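HpcH/HpaI aldolase (Desulfitobacterium hafniense, PDB 3QZ6) belongs to the HpcH/HpaI aldolase family, whose members are built on the parallel eight-stranded beta/alpha (TIM) barrel. Local coordinates at residues Ala148-Val153 with Glu157-Ile162; Asp169-Gly174 with Glu198-Ala203; Arg202-Asp205 with Val210-Phe213. One frame throughout, in Å; residues are numbered along the deposited sequence.

Contact 1: Ala148-Val153 with Glu157-Ile162; sequences AQIEHV and EDIDSI
The short helix that follows the fifth barrel strand is spanned by Val153 and Glu157, while Ile150 at the strand's end meets Ile159 one short helix later. Val153 O accepts a 3.0 Å hydrogen bond from Glu157 N, an i to i+4 helical bond with an N-H...O angle of 159° and the donor tilted 19° from the carbonyl plane. CG of Glu157, beside its own backbone N, lies 3.3 Å from Val153 O, and the side chain then runs extended until its carboxylate oxygen OE1 approaches Val153 CG1 at 3.7 Å. In the barrel this is the start of a beta-alpha-beta connection: strand 145-150 gives way to helices 153-157 and 159-163, which lead on to strand 170-173. The chain leaves helical geometry at Asp158 and re-enters it at Ile159. With CG1 anti to its backbone N (chi1 -171°), Ile159 sends CD1 across to Ile150, where the two CD1 methyls of Ile150 and Ile159 meet at 3.7 Å and Ile150 CG1 is 4.0 Å from Ile159 CD1. Both isoleucines are buried; Ala155 and Val156 also pack on Ile150, and Val200 and Ala203 of helix 191-207 on Ile159.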
loop_
_atom_site.group_PDB
_atom_site.type_symbol
_atom_site.label_atom_id
_atom_site.label_comp_id
_atom_site.label_asym_id
_atom_site.label_seq_id
_atom_site.Cartn_x
_atom_site.Cartn_y
_atom_site.Cartn_z
ATOM N N ALA A 148 -13.263 23.184 2.944
ATOM C CA ALA A 148 -14.647 22.708 2.974
ATOM C C ALA A 148 -14.912 21.728 1.836
ATOM O O ALA A 148 -14.615 22.008 0.681
ATOM C CB ALA A 148 -15.629 23.882 2.903
ATOM N N GLN A 149 -15.459 20.566 2.165
ATOM C CA GLN A 149 -15.856 19.634 1.128
ATOM C C GLN A 149 -17.360 19.715 0.897
ATOM O O GLN A 149 -18.144 19.593 1.830
ATOM C CB GLN A 149 -15.447 18.200 1.471
ATOM C CG GLN A 149 -15.930 17.214 0.420
ATOM C CD GLN A 149 -16.019 15.793 0.944
ATOM O OE1 GLN A 149 -15.206 14.940 0.592
ATOM N NE2 GLN A 149 -17.022 15.530 1.784
ATOM N N ILE A 150 -17.750 19.933 -0.356
ATOM C CA ILE A 150 -19.146 20.145 -0.718
ATOM C C ILE A 150 -19.743 18.880 -1.316
ATOM O O ILE A 150 -19.212 18.336 -2.286
ATOM C CB ILE A 150 -19.262 21.271 -1.769
ATOM C CG1 ILE A 150 -18.651 22.580 -1.240
ATOM C CG2 ILE A 150 -20.706 21.455 -2.196
ATOM C CD1 ILE A 150 -19.276 23.112 0.065
ATOM N N GLU A 151 -20.847 18.411 -0.746
ATOM C CA GLU A 151 -21.460 17.161 -1.192
ATOM C C GLU A 151 -22.979 17.243 -1.338
ATOM O O GLU A 151 -23.622 16.233 -1.604
ATOM C CB GLU A 151 -21.161 16.040 -0.188
ATOM C CG GLU A 151 -19.708 15.818 0.118
ATOM C CD GLU A 151 -19.499 14.582 0.987
ATOM O OE1 GLU A 151 -20.096 14.517 2.092
ATOM O OE2 GLU A 151 -18.750 13.673 0.554
ATOM N N HIS A 152 -23.553 18.424 -1.141
ATOM C CA HIS A 152 -25.010 18.564 -1.141
ATOM C C HIS A 152 -25.442 19.685 -2.070
ATOM O O HIS A 152 -24.794 20.728 -2.138
ATOM C CB HIS A 152 -25.542 18.855 0.270
ATOM C CG HIS A 152 -25.250 17.779 1.271
ATOM N ND1 HIS A 152 -24.065 17.714 1.969
ATOM C CD2 HIS A 152 -25.999 16.735 1.701
ATOM C CE1 HIS A 152 -24.089 16.669 2.780
ATOM N NE2 HIS A 152 -25.251 16.059 2.637
ATOM N N VAL A 153 -26.543 19.470 -2.779
ATOM C CA VAL A 153 -27.126 20.509 -3.624
ATOM C C VAL A 153 -27.428 21.768 -2.816
ATOM O O VAL A 153 -27.247 22.887 -3.289
ATOM C CB VAL A 153 -28.409 20.004 -4.301
ATOM C CG1 VAL A 153 -29.083 21.127 -5.094
ATOM C CG2 VAL A 153 -28.087 18.820 -5.198
ATOM N N GLU A 157 -26.196 25.665 -3.368
ATOM C CA GLU A 157 -27.100 26.811 -3.398
ATOM C C GLU A 157 -26.697 27.879 -2.385
ATOM O O GLU A 157 -26.887 29.069 -2.617
ATOM C CB GLU A 157 -28.533 26.361 -3.122
ATOM C CG GLU A 157 -29.133 25.484 -4.202
ATOM C CD GLU A 157 -30.470 24.888 -3.783
ATOM O OE1 GLU A 157 -31.107 24.206 -4.617
ATOM O OE2 GLU A 157 -30.879 25.100 -2.617
ATOM N N ASP A 158 -26.133 27.451 -1.259
ATOM C CA ASP A 158 -25.784 28.380 -0.192
ATOM C C ASP A 158 -24.279 28.626 -0.133
ATOM O O ASP A 158 -23.744 29.035 0.901
ATOM C CB ASP A 158 -26.285 27.842 1.150
ATOM C CG ASP A 158 -26.288 28.899 2.231
ATOM O OD1 ASP A 158 -26.416 30.097 1.891
ATOM O OD2 ASP A 158 -26.167 28.535 3.421
ATOM N N ILE A 159 -23.603 28.402 -1.253
ATOM C CA ILE A 159 -22.145 28.343 -1.254
ATOM C C ILE A 159 -21.463 29.659 -0.852
ATOM O O ILE A 159 -20.442 29.649 -0.176
ATOM C CB ILE A 159 -21.590 27.819 -2.610
ATOM C CG1 ILE A 159 -20.085 27.548 -2.506
ATOM C CG2 ILE A 159 -21.926 28.785 -3.749
ATOM C CD1 ILE A 159 -19.742 26.445 -1.496
ATOM N N ASP A 160 -22.015 30.794 -1.260
ATOM C CA ASP A 160 -21.371 32.061 -0.929
ATOM C C ASP A 160 -21.303 32.275 0.583
ATOM O O ASP A 160 -20.300 32.748 1.108
ATOM C CB ASP A 160 -22.085 33.235 -1.605
ATOM C CG ASP A 160 -21.745 33.338 -3.069
ATOM O OD1 ASP A 160 -20.661 33.874 -3.383
ATOM O OD2 ASP A 160 -22.545 32.866 -3.899
ATOM N N SER A 161 -22.382 31.926 1.274
ATOM C CA SER A 161 -22.425 32.020 2.724
ATOM C C SER A 161 -21.381 31.090 3.360
ATOM O O SER A 161 -20.692 31.449 4.312
ATOM C CB SER A 161 -23.826 31.658 3.218
ATOM O OG SER A 161 -23.910 31.753 4.623
ATOM N N ILE A 162 -21.256 29.890 2.827
ATOM C CA ILE A 162 -20.292 28.953 3.390
ATOM C C ILE A 162 -18.860 29.452 3.205
ATOM O O ILE A 162 -18.072 29.455 4.150
ATOM C CB ILE A 162 -20.471 27.549 2.799
ATOM C CG1 ILE A 162 -21.833 26.991 3.222
ATOM C CG2 ILE A 162 -19.315 26.628 3.235
ATOM C CD1 ILE A 162 -22.273 25.737 2.492
#

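Contact 2: Asp169-Gly174 with Glu198-Ala203; sequences DAVIFG and EKVYRA
Strand 170-173 and the helical segment 198-203 run antiparallel, at 178°, with their axes 9.6 Å apart and Val171 and Val200 the nearest pair of CA atoms. Val200 points from the helix to the strand and touches both Val171 and Phe173. Its CG1 methyl, anti to the backbone N (chi1 171°), rests against both methyls of Val171, 3.8 Å from Val171 CG2 and 3.9 Å from Val171 CG1. The same residue presents its CB to the rim of the Phe173 ring, 3.6 Å from Phe173 CE1 and in the plane of the ring. Beyond CZ, on the other side of the ring tip, Phe173 CE2 lies 3.6 Å from Tyr201 CE1; the two rings meet obliquely, with planes at 41° and centroids 5.6 Å apart. Tyr201 OH hydrogen-bonds Gly212 O on the next strand, which should limit how far the ring can shift, and Tyr197 adds a second aromatic ring against Phe173. Ile159 of helix 159-163 covers Val200 from another direction. Alternate strand side chains, here Val171 and Phe173, facing an outer helix that returns antiparallel before the chain enters strand 210-215 are characteristic of the beta-alpha-beta crossover of a TIM barrel.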
loop_
_atom_site.group_PDB
_atom_site.type_symbol
_atom_site.label_atom_id
_atom_site.label_comp_id
_atom_site.label_asym_id
_atom_site.label_seq_id
_atom_site.Cartn_x
_atom_site.Cartn_y
_atom_site.Cartn_z
ATOM N N ASP A 169 -9.979 28.275 3.898
ATOM C CA ASP A 169 -8.874 28.427 2.953
ATOM C C ASP A 169 -9.205 27.932 1.552
ATOM O O ASP A 169 -8.747 28.499 0.560
ATOM C CB ASP A 169 -7.631 27.701 3.479
ATOM C CG ASP A 169 -7.115 28.316 4.767
ATOM O OD1 ASP A 169 -6.844 29.534 4.760
ATOM O OD2 ASP A 169 -7.016 27.602 5.788
ATOM N N ALA A 170 -10.006 26.877 1.461
ATOM C CA ALA A 170 -10.187 26.221 0.176
ATOM C C ALA A 170 -11.501 25.459 0.130
ATOM O O ALA A 170 -12.113 25.196 1.170
ATOM C CB ALA A 170 -9.017 25.272 -0.079
ATOM N N VAL A 171 -11.934 25.103 -1.076
ATOM C CA VAL A 171 -13.148 24.312 -1.229
ATOM C C VAL A 171 -12.889 23.149 -2.187
ATOM O O VAL A 171 -12.095 23.265 -3.122
ATOM C CB VAL A 171 -14.333 25.184 -1.726
ATOM C CG1 VAL A 171 -14.076 25.685 -3.139
ATOM C CG2 VAL A 171 -15.635 24.404 -1.663
ATOM N N ILE A 172 -13.546 22.023 -1.935
ATOM C CA ILE A 172 -13.392 20.846 -2.775
ATOM C C ILE A 172 -14.729 20.095 -2.810
ATOM O O ILE A 172 -15.688 20.509 -2.161
ATOM C CB ILE A 172 -12.197 19.962 -2.296
ATOM C CG1 ILE A 172 -11.745 19.003 -3.391
ATOM C CG2 ILE A 172 -12.529 19.209 -1.019
ATOM C CD1 ILE A 172 -10.361 18.403 -3.125
ATOM N N PHE A 173 -14.805 19.020 -3.587
ATOM C CA PHE A 173 -16.050 18.269 -3.736
ATOM C C PHE A 173 -15.919 16.820 -3.300
ATOM O O PHE A 173 -14.826 16.243 -3.337
ATOM C CB PHE A 173 -16.495 18.301 -5.196
ATOM C CG PHE A 173 -16.497 19.679 -5.777
ATOM C CD1 PHE A 173 -17.518 20.563 -5.473
ATOM C CD2 PHE A 173 -15.457 20.102 -6.585
ATOM C CE1 PHE A 173 -17.517 21.845 -5.984
ATOM C CE2 PHE A 173 -15.447 21.384 -7.103
ATOM C CZ PHE A 173 -16.477 22.256 -6.801
ATOM N N GLY A 174 -17.048 16.237 -2.907
ATOM C CA GLY A 174 -17.161 14.798 -2.717
ATOM C C GLY A 174 -18.108 14.294 -3.790
ATOM O O GLY A 174 -19.321 14.295 -3.603
ATOM N N GLU A 198 -18.990 24.239 -11.235
ATOM C CA GLU A 198 -18.845 25.578 -11.798
ATOM C C GLU A 198 -19.419 26.631 -10.862
ATOM O O GLU A 198 -18.803 27.678 -10.646
ATOM C CB GLU A 198 -19.523 25.678 -13.172
ATOM C CG GLU A 198 -18.913 24.801 -14.265
ATOM C CD GLU A 198 -17.652 25.398 -14.878
ATOM O OE1 GLU A 198 -17.019 26.263 -14.233
ATOM O OE2 GLU A 198 -17.295 25.000 -16.011
ATOM N N LYS A 199 -20.608 26.361 -10.328
ATOM C CA LYS A 199 -21.255 27.297 -9.413
ATOM C C LYS A 199 -20.379 27.525 -8.197
ATOM O O LYS A 199 -20.219 28.649 -7.737
ATOM C CB LYS A 199 -22.627 26.791 -8.967
ATOM C CG LYS A 199 -23.731 26.984 -9.987
ATOM C CD LYS A 199 -25.047 26.401 -9.492
ATOM C CE LYS A 199 -26.133 26.533 -10.550
ATOM N NZ LYS A 199 -27.369 25.809 -10.163
ATOM N N VAL A 200 -19.807 26.452 -7.669
ATOM C CA VAL A 200 -18.973 26.585 -6.485
ATOM C C VAL A 200 -17.684 27.342 -6.798
ATOM O O VAL A 200 -17.242 28.184 -6.018
ATOM C CB VAL A 200 -18.645 25.211 -5.862
ATOM C CG1 VAL A 200 -17.589 25.376 -4.754
ATOM C CG2 VAL A 200 -19.924 24.573 -5.330
ATOM N N TYR A 201 -17.080 27.049 -7.942
ATOM C CA TYR A 201 -15.856 27.745 -8.330
ATOM C C TYR A 201 -16.085 29.264 -8.486
ATOM O O TYR A 201 -15.254 30.079 -8.078
ATOM C CB TYR A 201 -15.281 27.146 -9.617
ATOM C CG TYR A 201 -14.402 25.922 -9.400
ATOM C CD1 TYR A 201 -14.281 25.327 -8.151
ATOM C CD2 TYR A 201 -13.678 25.380 -10.451
ATOM C CE1 TYR A 201 -13.461 24.210 -7.960
ATOM C CE2 TYR A 201 -12.869 24.269 -10.279
ATOM C CZ TYR A 201 -12.764 23.687 -9.034
ATOM O OH TYR A 201 -11.942 22.594 -8.885
ATOM N N ARG A 202 -17.216 29.648 -9.061
ATOM C CA ARG A 202 -17.522 31.078 -9.175
ATOM C C ARG A 202 -17.625 31.737 -7.801
ATOM O O ARG A 202 -17.143 32.851 -7.604
ATOM C CB ARG A 202 -18.804 31.300 -9.970
ATOM C CG ARG A 202 -18.637 31.071 -11.457
ATOM C CD ARG A 202 -19.943 31.318 -12.183
ATOM N NE ARG A 202 -20.265 30.207 -13.063
ATOM C CZ ARG A 202 -21.398 29.524 -12.997
ATOM N NH1 ARG A 202 -22.309 29.862 -12.106
ATOM N NH2 ARG A 202 -21.619 28.512 -13.827
ATOM N N ALA A 203 -18.240 31.044 -6.845
ATOM C CA ALA A 203 -18.321 31.575 -5.488
ATOM C C ALA A 203 -16.944 31.644 -4.835
ATOM O O ALA A 203 -16.623 32.605 -4.128
ATOM C CB ALA A 203 -19.286 30.749 -4.635
#

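Contact 3: Arg202-Asp205 with Val210-Phe213; sequences RAAD and VKGF
The carboxylate of Asp205 takes the ammonium group of Lys211 at its edge, on the side of Asp205 OD1 turned toward the other oxygen: Lys211 NZ uses the syn lone pair of Asp205 OD1 at 2.7 Å and stays at 3.4 Å from Asp205 OD2. On the same helix, Glu198 O and Lys199 N lie off one face of the Arg202 guanidinium, toward its rim. The two side chains of the salt bridge cross at about a right angle. Lys211 leaves the strand toward the helix, and its side chain bends at the third torsion (chi3 -63°), which brings CE alongside the acid, with Lys211 CE 3.3 Å from Asp205 OD1. Nearer the backbone of Lys211, its CG rests on the methyl of Ala204, 3.7 Å from Ala204 CB, where the backbones come nearest, at 6.6 Å between the CA atoms of Ala204 and Lys211. That buried methyl packs also on Val171 and Leu163. With Arg228 O as a further acceptor, the ammonium is gripped by a charged and a neutral oxygen; this would favour the charged form of Lys211 and restrict its swing, although Asp205 itself lies at the exposed surface of the helix.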
loop_
_atom_site.group_PDB
_atom_site.type_symbol
_atom_site.label_atom_id
_atom_site.label_comp_id
_atom_site.label_asym_id
_atom_site.label_seq_id
_atom_site.Cartn_x
_atom_site.Cartn_y
_atom_site.Cartn_z
ATOM N N ARG A 202 -17.216 29.648 -9.061
ATOM C CA ARG A 202 -17.522 31.078 -9.175
ATOM C C ARG A 202 -17.625 31.737 -7.801
ATOM O O ARG A 202 -17.143 32.851 -7.604
ATOM C CB ARG A 202 -18.804 31.300 -9.970
ATOM C CG ARG A 202 -18.637 31.071 -11.457
ATOM C CD ARG A 202 -19.943 31.318 -12.183
ATOM N NE ARG A 202 -20.265 30.207 -13.063
ATOM C CZ ARG A 202 -21.398 29.524 -12.997
ATOM N NH1 ARG A 202 -22.309 29.862 -12.106
ATOM N NH2 ARG A 202 -21.619 28.512 -13.827
ATOM N N ALA A 203 -18.240 31.044 -6.845
ATOM C CA ALA A 203 -18.321 31.575 -5.488
ATOM C C ALA A 203 -16.944 31.644 -4.835
ATOM O O ALA A 203 -16.623 32.605 -4.128
ATOM C CB ALA A 203 -19.286 30.749 -4.635
ATOM N N ALA A 204 -16.123 30.622 -5.061
ATOM C CA ALA A 204 -14.770 30.630 -4.524
ATOM C C ALA A 204 -14.005 31.859 -5.037
ATOM O O ALA A 204 -13.294 32.531 -4.282
ATOM C CB ALA A 204 -14.038 29.334 -4.899
ATOM N N ASP A 205 -14.151 32.148 -6.325
ATOM C CA ASP A 205 -13.516 33.323 -6.917
ATOM C C ASP A 205 -13.997 34.607 -6.245
ATOM O O ASP A 205 -13.192 35.467 -5.888
ATOM C CB ASP A 205 -13.765 33.376 -8.431
ATOM C CG ASP A 205 -13.055 32.253 -9.175
ATOM O OD1 ASP A 205 -12.066 31.724 -8.625
ATOM O OD2 ASP A 205 -13.476 31.898 -10.299
ATOM N N VAL A 210 -9.370 29.261 -2.199
ATOM C CA VAL A 210 -8.659 28.370 -3.106
ATOM C C VAL A 210 -9.585 27.281 -3.653
ATOM O O VAL A 210 -10.418 26.732 -2.938
ATOM C CB VAL A 210 -7.425 27.731 -2.426
ATOM C CG1 VAL A 210 -6.852 26.609 -3.282
ATOM C CG2 VAL A 210 -6.369 28.781 -2.146
ATOM N N LYS A 211 -9.428 26.975 -4.931
ATOM C CA LYS A 211 -10.239 25.956 -5.572
ATOM C C LYS A 211 -9.524 24.602 -5.559
ATOM O O LYS A 211 -8.339 24.515 -5.873
ATOM C CB LYS A 211 -10.587 26.400 -6.998
ATOM C CG LYS A 211 -11.592 27.561 -7.019
ATOM C CD LYS A 211 -11.793 28.157 -8.409
ATOM C CE LYS A 211 -10.510 28.779 -8.938
ATOM N NZ LYS A 211 -10.812 29.797 -9.991
ATOM N N GLY A 212 -10.244 23.557 -5.161
ATOM C CA GLY A 212 -9.680 22.216 -5.115
ATOM C C GLY A 212 -10.496 21.303 -6.006
ATOM O O GLY A 212 -11.591 21.667 -6.431
ATOM N N PHE A 213 -9.959 20.132 -6.324
ATOM C CA PHE A 213 -10.703 19.169 -7.129
ATOM C C PHE A 213 -10.228 17.756 -6.843
ATOM O O PHE A 213 -9.029 17.507 -6.745
ATOM C CB PHE A 213 -10.534 19.465 -8.617
ATOM C CG PHE A 213 -11.499 18.712 -9.499
ATOM C CD1 PHE A 213 -12.771 19.210 -9.736
ATOM C CD2 PHE A 213 -11.128 17.518 -10.099
ATOM C CE1 PHE A 213 -13.666 18.526 -10.555
ATOM C CE2 PHE A 213 -12.019 16.824 -10.919
ATOM C CZ PHE A 213 -13.290 17.337 -11.150
#

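The three contacts follow one another round the barrel, through neighbouring strands 145-150, 170-173 and 210-215. Contacts 1 and 2, with centres about 8 Å apart, are stitched by sheet pairing, probably with hydrogen bonds from Ile150 N to Ile172 O and from Ile172 N to Ala148 O, both 2.8 Å. In the outer layer their helices pack where Ile159 CG2 meets Ala203 CB at 3.4 Å. Contacts 2 and 3 share Arg202 and Ala203 on helix 191-207, and their centres are about 4 Å apart; Val171 N probably hydrogen-bonds to Val210 O at 2.9 Å. Contact 3 lies at the N-terminal end of strand 210-215, whereas active sites of TIM barrels generally lie at the strands' C-terminal ends.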